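Local atomic coordinates of alpha-L-arabinofuranosidase B (Aspergillus kawachii, PDB entry 6SXT), a protein that hydrolyses terminal non-reducing alpha-L-arabinofuranosyl residues of arabinoxylan, L-arabinan and arabinogalactan, using a catalytic domain joined to an arabinose-binding domain. Residues A[19-24]-A[70-75]; A[87-92]-A[129-134]; A[103-108]-A[120-125]; A[124-129]-A[285-290]; A[150-155]-A[224-229]. All blocks are in the same frame, centred on the assembly; numbering follows the deposited sequence.

Following the chain from the N terminus, contact 1 comes first: it closes the loop from 19-24 to 70-75 and packs strand 15-20 of the large antiparallel sheet against strand 70-75 of a small sheet. Contact 2 closes the loop from 87-92 to 129-134 at the border of another small sheet. Contact 3 lies wholly within that loop and sets strand 105-106 beside strand 117-124. Contact 4 starts where contact 3 ends, sharing Met124 and Ser125, and crosses contact 2 as it reaches forward to strand 288-296. Contact 5, between 150-155 and 224-229, falls within the long excursion of contact 4. Contacts 1, 3, 4 and 5 all reach the large antiparallel sheet of the catalytic domain.

Contact 1. Residues A[19-24]-A[70-75]; sequences HSTTRA and CLITII
Ile75 meets His19 and Thr21 in a fully buried contact between two segments that share van der Waals touches, mostly between apolar groups, and are joined by no hydrogen bond. The branches of Ile75 divide the work. With CG1 anti to the carbonyl carbon (chi1 -54°), that branch is turned toward Thr21, while CG2 lies 3.8 Å from His19 CB and close to the backbone N of Ser20. The methyl CG2 of Thr21 meets Ile75 CG1 at 4.2 Å and Ile72 CD1 at 4.3 Å, bridging two residues of strand 70-75. The bend just after Thr21 carries an ST turn and an ST motif: Ser20 OG accepts from the backbone N of Thr22 (3.0 Å) and of Arg23 (3.1 Å), and is also hydrogen-bonded with the carbonyl of Tyr291. Other polar ends turn away, the His19 ring to Tyr164 and Asn83 and Thr21 OG1 to the carbonyl of Tyr120. Strand 15-20 thus meets strand 70-75 through side chains instead of a shared ladder. Such contacts are non-directional, so shape more than bond geometry probably governs this meeting, while the hydrogen bonds of each strand lie within its own sheet.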
# COMPACT_ATOMS: atom_id res chain seq x y z
N HIS A 19 1.80 1.53 15.47
CA HIS A 19 1.96 2.27 14.20
C HIS A 19 0.61 2.45 13.51
O HIS A 19 -0.08 1.46 13.25
CB HIS A 19 2.83 1.47 13.28
CG HIS A 19 4.21 1.23 13.77
ND1 HIS A 19 4.71 -0.05 13.96
CD2 HIS A 19 5.17 2.10 14.10
CE1 HIS A 19 5.95 0.05 14.39
NE2 HIS A 19 6.29 1.34 14.48
N SER A 20 0.22 3.68 13.19
CA SER A 20 -1.00 3.90 12.40
C SER A 20 -0.96 5.27 11.78
O SER A 20 -0.62 6.24 12.47
CB SER A 20 -2.28 3.80 13.26
OG SER A 20 -3.41 4.01 12.41
N THR A 21 -1.38 5.35 10.52
CA THR A 21 -1.60 6.63 9.84
C THR A 21 -3.05 7.06 9.96
O THR A 21 -3.35 8.18 9.55
CB THR A 21 -1.07 6.60 8.41
OG1 THR A 21 -1.78 5.55 7.73
CG2 THR A 21 0.41 6.39 8.34
N THR A 22 -3.93 6.19 10.42
CA THR A 22 -5.36 6.49 10.51
C THR A 22 -5.77 7.03 11.88
O THR A 22 -6.69 7.86 11.92
CB THR A 22 -6.22 5.32 10.07
OG1 THR A 22 -6.00 4.29 11.02
CG2 THR A 22 -5.89 4.89 8.66
N ARG A 23 -5.22 6.50 12.97
CA ARG A 23 -5.74 6.83 14.31
C ARG A 23 -4.74 6.60 15.41
O ARG A 23 -3.79 5.81 15.29
CB ARG A 23 -7.03 6.06 14.58
CG ARG A 23 -6.85 4.55 14.67
CD ARG A 23 -8.13 3.93 15.18
NE ARG A 23 -8.05 2.49 15.33
CZ ARG A 23 -8.65 1.82 16.32
NH1 ARG A 23 -9.35 2.43 17.26
NH2 ARG A 23 -8.49 0.51 16.36
N ALA A 24 -4.98 7.28 16.52
CA ALA A 24 -4.31 6.95 17.78
C ALA A 24 -4.70 5.56 18.25
O ALA A 24 -5.90 5.17 18.11
CB ALA A 24 -4.74 7.99 18.83
N CYS A 70 2.65 13.86 -2.27
CA CYS A 70 3.16 13.62 -0.90
C CYS A 70 3.55 12.16 -0.75
O CYS A 70 2.89 11.26 -1.30
CB CYS A 70 2.13 13.97 0.13
SG CYS A 70 2.12 15.74 0.53
N LEU A 71 4.57 11.97 0.07
CA LEU A 71 5.07 10.67 0.51
C LEU A 71 4.94 10.63 2.03
O LEU A 71 5.10 11.67 2.69
CB LEU A 71 6.53 10.54 0.14
CG LEU A 71 6.84 10.53 -1.36
CD1 LEU A 71 8.33 10.50 -1.61
CD2 LEU A 71 6.14 9.38 -2.06
N ILE A 72 4.68 9.43 2.55
CA ILE A 72 4.75 9.16 4.00
C ILE A 72 6.19 8.79 4.32
O ILE A 72 6.66 7.73 3.93
CB ILE A 72 3.74 8.10 4.42
CG1 ILE A 72 2.33 8.60 4.18
CG2 ILE A 72 3.94 7.72 5.87
CD1 ILE A 72 1.27 7.49 4.23
N THR A 73 6.91 9.69 4.99
CA THR A 73 8.34 9.46 5.31
C THR A 73 8.50 8.64 6.59
O THR A 73 9.47 7.87 6.69
CB THR A 73 9.09 10.78 5.42
OG1 THR A 73 8.29 11.63 6.24
CG2 THR A 73 9.36 11.41 4.08
N ILE A 74 7.63 8.84 7.59
CA ILE A 74 7.80 8.18 8.89
C ILE A 74 6.42 7.78 9.37
O ILE A 74 5.49 8.59 9.29
CB ILE A 74 8.47 9.08 9.94
CG1 ILE A 74 9.75 9.75 9.40
CG2 ILE A 74 8.72 8.30 11.25
CD1 ILE A 74 10.34 10.72 10.41
N ILE A 75 6.32 6.56 9.88
CA ILE A 75 5.15 6.13 10.67
C ILE A 75 5.66 6.06 12.11
O ILE A 75 6.49 5.23 12.44
CB ILE A 75 4.57 4.80 10.18
CG1 ILE A 75 4.25 4.83 8.67
CG2 ILE A 75 3.33 4.49 10.96
CD1 ILE A 75 4.18 3.47 8.03

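Contact 2. Residues A[87-92]-A[129-134]; sequences QAPPGG and GYRNNE
Ala88 packs tightly on Gly129 and Arg131. Its N donates to Gly129 O at 3.0 Å, and its CB presses on the same oxygen at 3.4 Å. Gly129 has no side chain, consistent with the close approach of Ala88 CB. The methyl of Ala88 also meets Arg131 CB at 3.9 Å. Next along, the Pro89 ring lies across the aliphatic part of Arg131 at about a right angle, CD to CD at 3.9 Å. CG of Arg131 is anti to the backbone N (chi1 -166°) and the chain runs extended from there to NE, which carries the guanidinium past the proline. Gln87 and Tyr130 form an antiparallel non-hydrogen-bonded pair with diverging side chains, where the short strand 86-87 borders strand 130-132 in a small antiparallel sheet of the catalytic beta-sandwich domain. Alongside this packing, waters fill in where the polar atoms of the two segments do not meet directly. One water donates to both Gln87 O and Arg131 O; another donates to Pro89 O at 2.8 Å and accepts from Arg131 NH1 at 2.9 Å. The guanidinium is held from several directions: NE gives a bond of 2.8 Å to Asn133 OD1, tilted by about 20° from the guanidinium plane and by a similar amount from the amide carbonyl plane, and NH2 reaches the carbonyls of Glu168 and Gly280. Gly280 is a substrate-binding residue, and the Arg131 side chain lies about 7 Å from the bound inhibitor at nearest atoms.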
# COMPACT_ATOMS: atom_id res chain seq x y z
N GLN A 87 12.16 4.87 5.83
CA GLN A 87 12.43 4.29 4.49
C GLN A 87 13.35 3.08 4.65
O GLN A 87 14.43 3.22 5.24
CB GLN A 87 13.04 5.35 3.59
CG GLN A 87 13.06 4.99 2.12
CD GLN A 87 13.52 6.16 1.27
OE1 GLN A 87 13.85 7.25 1.79
NE2 GLN A 87 13.50 5.99 -0.05
N ALA A 88 12.96 1.91 4.15
CA ALA A 88 13.71 0.69 4.40
C ALA A 88 14.99 0.73 3.57
O ALA A 88 15.02 1.07 2.37
CB ALA A 88 12.92 -0.52 4.10
N PRO A 89 16.09 0.26 4.20
CA PRO A 89 17.39 0.22 3.52
C PRO A 89 17.61 -1.02 2.69
O PRO A 89 17.00 -2.06 2.87
CB PRO A 89 18.34 0.21 4.72
CG PRO A 89 17.62 -0.62 5.77
CD PRO A 89 16.17 -0.17 5.60
N PRO A 90 18.63 -0.98 1.80
CA PRO A 90 19.01 -2.19 1.10
C PRO A 90 19.46 -3.28 2.07
O PRO A 90 20.00 -3.00 3.15
CB PRO A 90 20.19 -1.66 0.23
CG PRO A 90 20.75 -0.55 1.00
CD PRO A 90 19.53 0.16 1.58
N GLY A 91 19.27 -4.52 1.67
CA GLY A 91 19.70 -5.67 2.47
C GLY A 91 20.20 -6.78 1.56
O GLY A 91 20.93 -6.49 0.57
N GLY A 92 19.74 -8.01 1.79
CA GLY A 92 20.01 -9.13 0.88
C GLY A 92 19.61 -8.79 -0.53
O GLY A 92 20.33 -9.14 -1.49
N GLY A 129 8.81 0.00 1.07
CA GLY A 129 9.15 -0.65 2.34
C GLY A 129 9.54 0.32 3.41
O GLY A 129 10.18 1.32 3.14
N TYR A 130 9.22 -0.06 4.66
CA TYR A 130 9.63 0.65 5.87
C TYR A 130 10.29 -0.32 6.84
O TYR A 130 10.03 -1.53 6.84
CB TYR A 130 8.42 1.31 6.56
CG TYR A 130 7.74 2.38 5.75
CD1 TYR A 130 6.78 2.07 4.81
CD2 TYR A 130 8.07 3.72 5.89
CE1 TYR A 130 6.18 3.03 4.03
CE2 TYR A 130 7.46 4.72 5.13
CZ TYR A 130 6.51 4.36 4.18
OH TYR A 130 5.92 5.31 3.39
N ARG A 131 11.11 0.24 7.73
CA ARG A 131 11.89 -0.60 8.67
C ARG A 131 12.37 0.20 9.85
O ARG A 131 12.52 1.45 9.73
CB ARG A 131 13.08 -1.20 7.91
CG ARG A 131 13.80 -2.33 8.59
CD ARG A 131 14.69 -3.11 7.61
NE ARG A 131 15.02 -4.38 8.18
CZ ARG A 131 14.99 -5.53 7.56
NH1 ARG A 131 14.76 -5.58 6.26
NH2 ARG A 131 15.19 -6.64 8.23
N ASN A 132 12.67 -0.52 10.92
CA ASN A 132 13.44 0.05 12.06
C ASN A 132 14.36 -1.08 12.53
O ASN A 132 13.85 -2.04 13.06
CB ASN A 132 12.58 0.58 13.18
CG ASN A 132 13.41 1.31 14.23
OD1 ASN A 132 14.51 0.87 14.55
ND2 ASN A 132 12.92 2.42 14.73
N ASN A 133 15.66 -0.96 12.24
CA ASN A 133 16.66 -1.96 12.66
C ASN A 133 17.28 -1.62 14.02
O ASN A 133 18.16 -2.40 14.45
CB ASN A 133 17.72 -2.12 11.59
CG ASN A 133 17.21 -2.89 10.40
OD1 ASN A 133 16.34 -3.75 10.53
ND2 ASN A 133 17.76 -2.62 9.21
N GLU A 134 16.87 -0.55 14.66
CA GLU A 134 17.38 -0.15 16.00
C GLU A 134 16.25 -0.11 17.03
O GLU A 134 16.09 0.88 17.74
CB GLU A 134 18.09 1.19 15.85
CG GLU A 134 19.27 1.09 14.89
CD GLU A 134 20.02 2.40 14.61
OE1 GLU A 134 19.60 3.46 15.13
OE2 GLU A 134 21.02 2.35 13.87
O HOH W 1 14.79 1.96 8.06
O HOH W 2 15.07 -3.38 4.35

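Contact 3. Residues A[103-108]-A[120-125]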
# COMPACT_ATOMS: atom_id res chain seq x y z
N ASN A 103 11.25 2.30 -1.90
CA ASN A 103 10.40 3.48 -2.10
C ASN A 103 9.60 3.78 -0.80
O ASN A 103 9.18 2.83 -0.08
CB ASN A 103 9.39 3.26 -3.20
CG ASN A 103 9.97 3.06 -4.58
OD1 ASN A 103 9.42 2.27 -5.33
ND2 ASN A 103 11.02 3.80 -4.93
N LEU A 104 9.35 5.06 -0.62
CA LEU A 104 8.28 5.53 0.30
C LEU A 104 6.92 5.38 -0.36
O LEU A 104 6.76 5.50 -1.59
CB LEU A 104 8.54 6.98 0.68
CG LEU A 104 9.81 7.21 1.50
CD1 LEU A 104 10.04 8.69 1.62
CD2 LEU A 104 9.74 6.57 2.83
N ALA A 105 5.90 5.22 0.47
CA ALA A 105 4.51 5.18 -0.01
C ALA A 105 3.98 6.56 -0.31
O ALA A 105 4.26 7.52 0.42
CB ALA A 105 3.62 4.47 0.99
N SER A 106 3.07 6.62 -1.28
CA SER A 106 2.19 7.77 -1.46
C SER A 106 1.42 8.01 -0.16
O SER A 106 1.09 7.06 0.52
CB SER A 106 1.20 7.45 -2.58
OG SER A 106 0.23 8.47 -2.69
N ALA A 107 1.06 9.26 0.07
CA ALA A 107 0.15 9.55 1.19
C ALA A 107 -1.32 9.36 0.82
O ALA A 107 -2.15 9.35 1.72
CB ALA A 107 0.36 10.96 1.61
N ILE A 108 -1.68 9.08 -0.44
CA ILE A 108 -3.10 9.16 -0.88
C ILE A 108 -3.57 7.90 -1.59
O ILE A 108 -4.66 7.94 -2.18
CB ILE A 108 -3.35 10.41 -1.76
CG1 ILE A 108 -2.51 10.46 -3.04
CG2 ILE A 108 -3.15 11.65 -0.92
CD1 ILE A 108 -2.92 11.48 -4.05
N TYR A 120 -6.13 8.32 5.96
CA TYR A 120 -5.27 7.74 4.89
C TYR A 120 -4.43 6.61 5.44
O TYR A 120 -3.74 6.81 6.45
CB TYR A 120 -4.38 8.85 4.34
CG TYR A 120 -5.14 9.89 3.57
CD1 TYR A 120 -5.66 9.61 2.31
CD2 TYR A 120 -5.39 11.16 4.12
CE1 TYR A 120 -6.33 10.58 1.57
CE2 TYR A 120 -6.04 12.14 3.38
CZ TYR A 120 -6.53 11.84 2.10
OH TYR A 120 -7.23 12.80 1.42
N GLY A 121 -4.49 5.45 4.77
CA GLY A 121 -3.60 4.33 5.04
C GLY A 121 -2.34 4.37 4.21
O GLY A 121 -2.11 5.31 3.47
N VAL A 122 -1.57 3.31 4.33
CA VAL A 122 -0.25 3.21 3.67
C VAL A 122 -0.36 2.19 2.53
O VAL A 122 -0.32 1.00 2.79
CB VAL A 122 0.84 2.83 4.67
CG1 VAL A 122 2.21 2.86 4.01
CG2 VAL A 122 0.80 3.74 5.88
N PHE A 123 -0.53 2.69 1.32
CA PHE A 123 -0.69 1.84 0.13
C PHE A 123 0.71 1.57 -0.43
O PHE A 123 1.40 2.52 -0.86
CB PHE A 123 -1.54 2.55 -0.90
CG PHE A 123 -1.98 1.71 -2.06
CD1 PHE A 123 -1.14 1.49 -3.15
CD2 PHE A 123 -3.26 1.19 -2.10
CE1 PHE A 123 -1.57 0.74 -4.24
CE2 PHE A 123 -3.70 0.45 -3.19
CZ PHE A 123 -2.87 0.27 -4.28
N MET A 124 1.11 0.33 -0.42
CA MET A 124 2.50 -0.03 -0.74
C MET A 124 2.52 -0.84 -2.04
O MET A 124 1.93 -1.91 -2.11
CB MET A 124 3.13 -0.83 0.38
CG MET A 124 3.06 -0.02 1.72
SD MET A 124 3.79 -0.82 3.14
CE MET A 124 5.50 -0.62 2.72
N SER A 125 3.13 -0.24 -3.07
CA SER A 125 3.39 -0.85 -4.38
C SER A 125 4.67 -1.67 -4.29
O SER A 125 5.54 -1.46 -3.42
CB SER A 125 3.41 0.25 -5.41
OG SER A 125 4.28 1.31 -5.02
O HOH W 3 6.90 0.97 -5.35
O HOH W 4 -0.97 5.46 0.62
O HOH W 5 2.56 4.17 -2.75
O HOH W 6 -3.55 6.92 1.70
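Two apolar contacts are made. Ala105 CB rests on Val122 CG1 at 3.7 Å, the branch of Val122 that stands anti to its own nitrogen (chi1 -175°). Ile108 and Tyr120 run side by side in the same direction, with CG2 of the isoleucine 4.2 Å from CE1 of the ring. The phenol OH is taken up by Asp62. A carbonyl also packs on the tyrosine: Ala107 O, bonded by Gln61 NE2, lies 3.5 Å from Tyr120 CB. Water bridges the backbones. One water accepts from Ser106 N and donates to Phe123 O, at 2.8 Å. A second accepts from Phe123 N and lies 2.6 Å from Ser106 O, with Gly121 O also near. A third sits 2.8 Å from both Ala107 O and Gly121 O. Within its own segment, Ser106 OG accepts from Ile108 N at 3.0 Å with a nearly straight angle of 169°, an ST turn at the bend. Across this contact, waters link the facing backbones; on its other side 105-107 bonds to strand 70-75. The edge strand 105-106 splays away from strand 117-124 about a group of waters, marking the junction of a small sheet with the large one in this beta-sandwich domain.

Contact 4. Residues A[124-129]-A[285-290]; sequences MSPGTG and GAQGTF
The flat side-chain amide of Gln287 lies beside the puckered ring of Pro126, the two pointing the same way. OE1 of the amide comes up beside ring atom CD of Pro126 at 3.6 Å, while Gly285 O stands 3.5 Å from Pro126 CB; both approach from the same side of the ring. Gln287 CG sits between its backbone N and carbonyl carbon (chi1 66°), and the chain then extends past the proline, carrying NE2 to Glu418 of the arabinose-binding domain and to Tyr156 O. Tyr440 of that domain also touches Pro126. The backbones are joined by a reciprocal pair of bonds. Met124 N donates to Gly288 O at 2.8 Å, and Gly288 N returns a bond of 3.0 Å to Met124 O. Pro126 CA lies 3.3 Å from Ala286 O, a weaker contact made through its C-H. Beyond it, a water accepts from Gly127 N and lies 3.0 Å from Ala286 O. Ser125 O is gripped twice, by Thr128 N and OG1, closing a type II beta turn whose Gly127 has a positive phi (104°) that suits glycine. Met124 and Gly288 thus form an antiparallel hydrogen-bonded pair that joins strand 117-124, just before its type II turn, to strand 288-296 in the large sheet of the catalytic beta sandwich.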
# COMPACT_ATOMS: atom_id res chain seq x y z
N MET A 124 1.11 0.33 -0.42
CA MET A 124 2.50 -0.03 -0.74
C MET A 124 2.52 -0.84 -2.04
O MET A 124 1.93 -1.91 -2.11
CB MET A 124 3.13 -0.83 0.38
CG MET A 124 3.06 -0.02 1.72
SD MET A 124 3.79 -0.82 3.14
CE MET A 124 5.50 -0.62 2.72
N SER A 125 3.13 -0.24 -3.07
CA SER A 125 3.39 -0.85 -4.38
C SER A 125 4.67 -1.67 -4.29
O SER A 125 5.54 -1.46 -3.42
CB SER A 125 3.41 0.25 -5.41
OG SER A 125 4.28 1.31 -5.02
N PRO A 126 4.89 -2.61 -5.24
CA PRO A 126 6.13 -3.38 -5.23
C PRO A 126 7.34 -2.44 -5.24
O PRO A 126 7.42 -1.49 -6.09
CB PRO A 126 6.03 -4.18 -6.55
CG PRO A 126 4.54 -4.37 -6.69
CD PRO A 126 3.98 -3.01 -6.34
N GLY A 127 8.24 -2.68 -4.30
CA GLY A 127 9.44 -1.85 -4.14
C GLY A 127 9.35 -0.90 -2.97
O GLY A 127 10.35 -0.28 -2.62
N THR A 128 8.17 -0.79 -2.36
CA THR A 128 7.93 0.08 -1.20
C THR A 128 8.23 -0.68 0.09
O THR A 128 7.88 -1.86 0.21
CB THR A 128 6.48 0.58 -1.25
OG1 THR A 128 6.25 1.20 -2.53
CG2 THR A 128 6.16 1.59 -0.18
N GLY A 129 8.81 0.00 1.07
CA GLY A 129 9.15 -0.65 2.34
C GLY A 129 9.54 0.32 3.41
O GLY A 129 10.18 1.32 3.14
N GLY A 285 9.17 -7.40 -3.58
CA GLY A 285 8.27 -7.60 -4.72
C GLY A 285 6.79 -7.48 -4.38
O GLY A 285 5.98 -7.43 -5.31
N ALA A 286 6.46 -7.44 -3.09
CA ALA A 286 5.06 -7.55 -2.65
C ALA A 286 4.35 -6.19 -2.69
O ALA A 286 4.98 -5.12 -2.73
CB ALA A 286 4.97 -8.17 -1.28
N GLN A 287 3.04 -6.27 -2.62
CA GLN A 287 2.20 -5.09 -2.46
C GLN A 287 1.16 -5.38 -1.38
O GLN A 287 0.80 -6.53 -1.14
CB GLN A 287 1.56 -4.66 -3.79
CG GLN A 287 0.58 -5.67 -4.34
CD GLN A 287 0.13 -5.38 -5.75
OE1 GLN A 287 0.76 -4.56 -6.44
NE2 GLN A 287 -0.98 -5.99 -6.20
N GLY A 288 0.61 -4.30 -0.81
CA GLY A 288 -0.40 -4.40 0.25
C GLY A 288 -0.66 -3.05 0.85
O GLY A 288 -0.01 -2.09 0.48
N THR A 289 -1.65 -2.99 1.71
CA THR A 289 -2.00 -1.75 2.37
C THR A 289 -2.09 -1.98 3.87
O THR A 289 -2.80 -2.91 4.30
CB THR A 289 -3.36 -1.20 1.91
OG1 THR A 289 -3.30 -0.93 0.51
CG2 THR A 289 -3.74 0.08 2.62
N PHE A 290 -1.45 -1.10 4.62
CA PHE A 290 -1.42 -1.13 6.09
C PHE A 290 -2.16 0.08 6.63
O PHE A 290 -1.89 1.23 6.21
CB PHE A 290 0.03 -1.10 6.56
CG PHE A 290 0.26 -1.03 8.05
CD1 PHE A 290 0.46 -2.17 8.79
CD2 PHE A 290 0.36 0.20 8.69
CE1 PHE A 290 0.76 -2.14 10.14
CE2 PHE A 290 0.64 0.25 10.06
CZ PHE A 290 0.85 -0.93 10.78
O HOH W 7 7.53 -3.90 -1.71

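Contact 5. Residues A[150-155]-A[224-229]. With ACT (acetate ion), chain H.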
# COMPACT_ATOMS: atom_id res chain seq x y z
N VAL A 150 -4.27 -4.17 10.68
CA VAL A 150 -5.49 -4.07 9.84
C VAL A 150 -5.00 -3.72 8.44
O VAL A 150 -4.27 -2.71 8.24
CB VAL A 150 -6.48 -3.01 10.35
CG1 VAL A 150 -7.63 -2.81 9.36
CG2 VAL A 150 -6.99 -3.39 11.74
N LEU A 151 -5.32 -4.59 7.49
CA LEU A 151 -4.82 -4.56 6.10
C LEU A 151 -6.00 -4.58 5.13
O LEU A 151 -7.12 -4.88 5.48
CB LEU A 151 -3.94 -5.80 5.86
CG LEU A 151 -2.85 -6.06 6.90
CD1 LEU A 151 -2.14 -7.40 6.58
CD2 LEU A 151 -1.84 -4.92 6.91
N ASP A 152 -5.69 -4.24 3.89
CA ASP A 152 -6.64 -4.35 2.74
C ASP A 152 -6.56 -5.78 2.25
O ASP A 152 -5.57 -6.16 1.62
CB ASP A 152 -6.31 -3.31 1.66
CG ASP A 152 -7.22 -3.36 0.45
OD1 ASP A 152 -7.99 -4.36 0.34
OD2 ASP A 152 -7.16 -2.44 -0.37
N GLY A 153 -7.58 -6.59 2.50
CA GLY A 153 -7.54 -7.98 2.06
C GLY A 153 -7.62 -8.16 0.55
O GLY A 153 -7.48 -9.29 0.09
N THR A 154 -7.85 -7.11 -0.21
CA THR A 154 -7.97 -7.15 -1.68
C THR A 154 -6.71 -6.62 -2.35
O THR A 154 -6.63 -6.68 -3.60
CB THR A 154 -9.21 -6.41 -2.19
OG1 THR A 154 -9.01 -5.00 -2.11
CG2 THR A 154 -10.43 -6.84 -1.44
N HIS A 155 -5.74 -6.05 -1.60
CA HIS A 155 -4.53 -5.46 -2.19
C HIS A 155 -3.34 -6.34 -1.86
O HIS A 155 -2.92 -6.32 -0.72
CB HIS A 155 -4.33 -4.01 -1.68
CG HIS A 155 -3.15 -3.35 -2.28
ND1 HIS A 155 -2.42 -2.39 -1.61
CD2 HIS A 155 -2.59 -3.47 -3.52
CE1 HIS A 155 -1.45 -1.97 -2.39
NE2 HIS A 155 -1.51 -2.63 -3.60
N SER A 224 -11.52 -13.04 2.32
CA SER A 224 -12.45 -12.29 1.45
C SER A 224 -13.04 -11.16 2.27
O SER A 224 -14.30 -11.01 2.20
CB SER A 224 -13.52 -13.17 0.86
OG SER A 224 -14.02 -14.05 1.85
N TYR A 225 -12.18 -10.44 3.02
CA TYR A 225 -12.59 -9.15 3.60
C TYR A 225 -11.81 -8.00 3.02
O TYR A 225 -10.59 -7.99 2.88
CB TYR A 225 -12.43 -9.16 5.10
CG TYR A 225 -12.97 -10.38 5.80
CD1 TYR A 225 -14.26 -10.83 5.66
CD2 TYR A 225 -12.09 -11.06 6.61
CE1 TYR A 225 -14.67 -11.97 6.35
CE2 TYR A 225 -12.49 -12.17 7.32
CZ TYR A 225 -13.79 -12.61 7.20
OH TYR A 225 -14.03 -13.74 7.95
N ARG A 226 -12.53 -6.91 2.74
CA ARG A 226 -11.89 -5.68 2.29
C ARG A 226 -10.97 -5.11 3.38
O ARG A 226 -9.90 -4.58 3.05
CB ARG A 226 -12.93 -4.66 1.85
CG ARG A 226 -12.33 -3.32 1.48
CD ARG A 226 -11.30 -3.37 0.38
NE ARG A 226 -10.79 -2.08 -0.04
CZ ARG A 226 -9.95 -1.32 0.68
NH1 ARG A 226 -9.51 -1.79 1.85
NH2 ARG A 226 -9.63 -0.11 0.25
N PHE A 227 -11.37 -5.16 4.62
CA PHE A 227 -10.53 -4.79 5.76
C PHE A 227 -10.36 -6.05 6.60
O PHE A 227 -11.37 -6.62 7.10
CB PHE A 227 -11.15 -3.67 6.59
CG PHE A 227 -11.32 -2.41 5.81
CD1 PHE A 227 -10.28 -1.50 5.70
CD2 PHE A 227 -12.54 -2.09 5.26
CE1 PHE A 227 -10.44 -0.35 4.94
CE2 PHE A 227 -12.72 -0.91 4.55
CZ PHE A 227 -11.66 -0.06 4.39
N VAL A 228 -9.13 -6.51 6.75
CA VAL A 228 -8.83 -7.74 7.49
C VAL A 228 -8.05 -7.40 8.73
O VAL A 228 -7.06 -6.64 8.67
CB VAL A 228 -8.17 -8.81 6.61
CG1 VAL A 228 -6.88 -8.37 6.01
CG2 VAL A 228 -7.97 -10.10 7.41
N THR A 229 -8.46 -7.96 9.87
CA THR A 229 -7.62 -7.96 11.08
C THR A 229 -6.80 -9.23 11.08
O THR A 229 -7.40 -10.30 11.13
CB THR A 229 -8.41 -7.89 12.38
OG1 THR A 229 -9.27 -6.75 12.32
CG2 THR A 229 -7.49 -7.77 13.56
C ACT H . -11.63 0.08 -2.85
O ACT H . -10.62 0.89 -2.32
OXT ACT H . -11.90 -1.26 -2.60
CH3 ACT H . -12.68 0.84 -3.71
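Arg226 leaves its backbone with CG anti to N and then bends at chi2 (58°), which swings the guanidinium back over Asp152, whose CG also stands anti to its own nitrogen. The carboxylate and guanidinium planes are stacked 8° apart, with OD2 of Asp152 3.2 Å above the centre of the guanidinium plane. At 3.3 Å, Asp152 OD2 and Arg226 NH1 make a salt bridge of charges alone, since no N-H points at the oxygen. The guanidinium edge is spent on an acetate, probably from the crystallisation liquor: NE donates to its OXT and NH2 to its O, each at 2.9 Å and close to straight. NH1 also lies over one face of the Phe227 ring, offset toward the rim, and bonds to Tyr291 OH. OD1 of Asp152 accepts from two donors, both on Thr154. Thr154 OG1 meets it on the syn side at 2.7 Å, and Thr154 N, which makes an Asx turn, comes from above the carboxylate plane; together they probably hold the acid flat against the arginine. Behind this, Leu151 and Val228 exchange two backbone bonds of 2.9 Å, Leu151 N to Val228 O and Val228 N to Leu151 O, while Leu151 CB touches Val228 CG1. Gly153 follows, with its N donating to Arg226 O at 3.1 Å and its CA making a CA-H...O contact of 3.2 Å with Tyr225 O. This is an antiparallel ladder between strands 145-152 and 227-235, the first running out into a type I beta turn, within the large sheet of the catalytic beta sandwich.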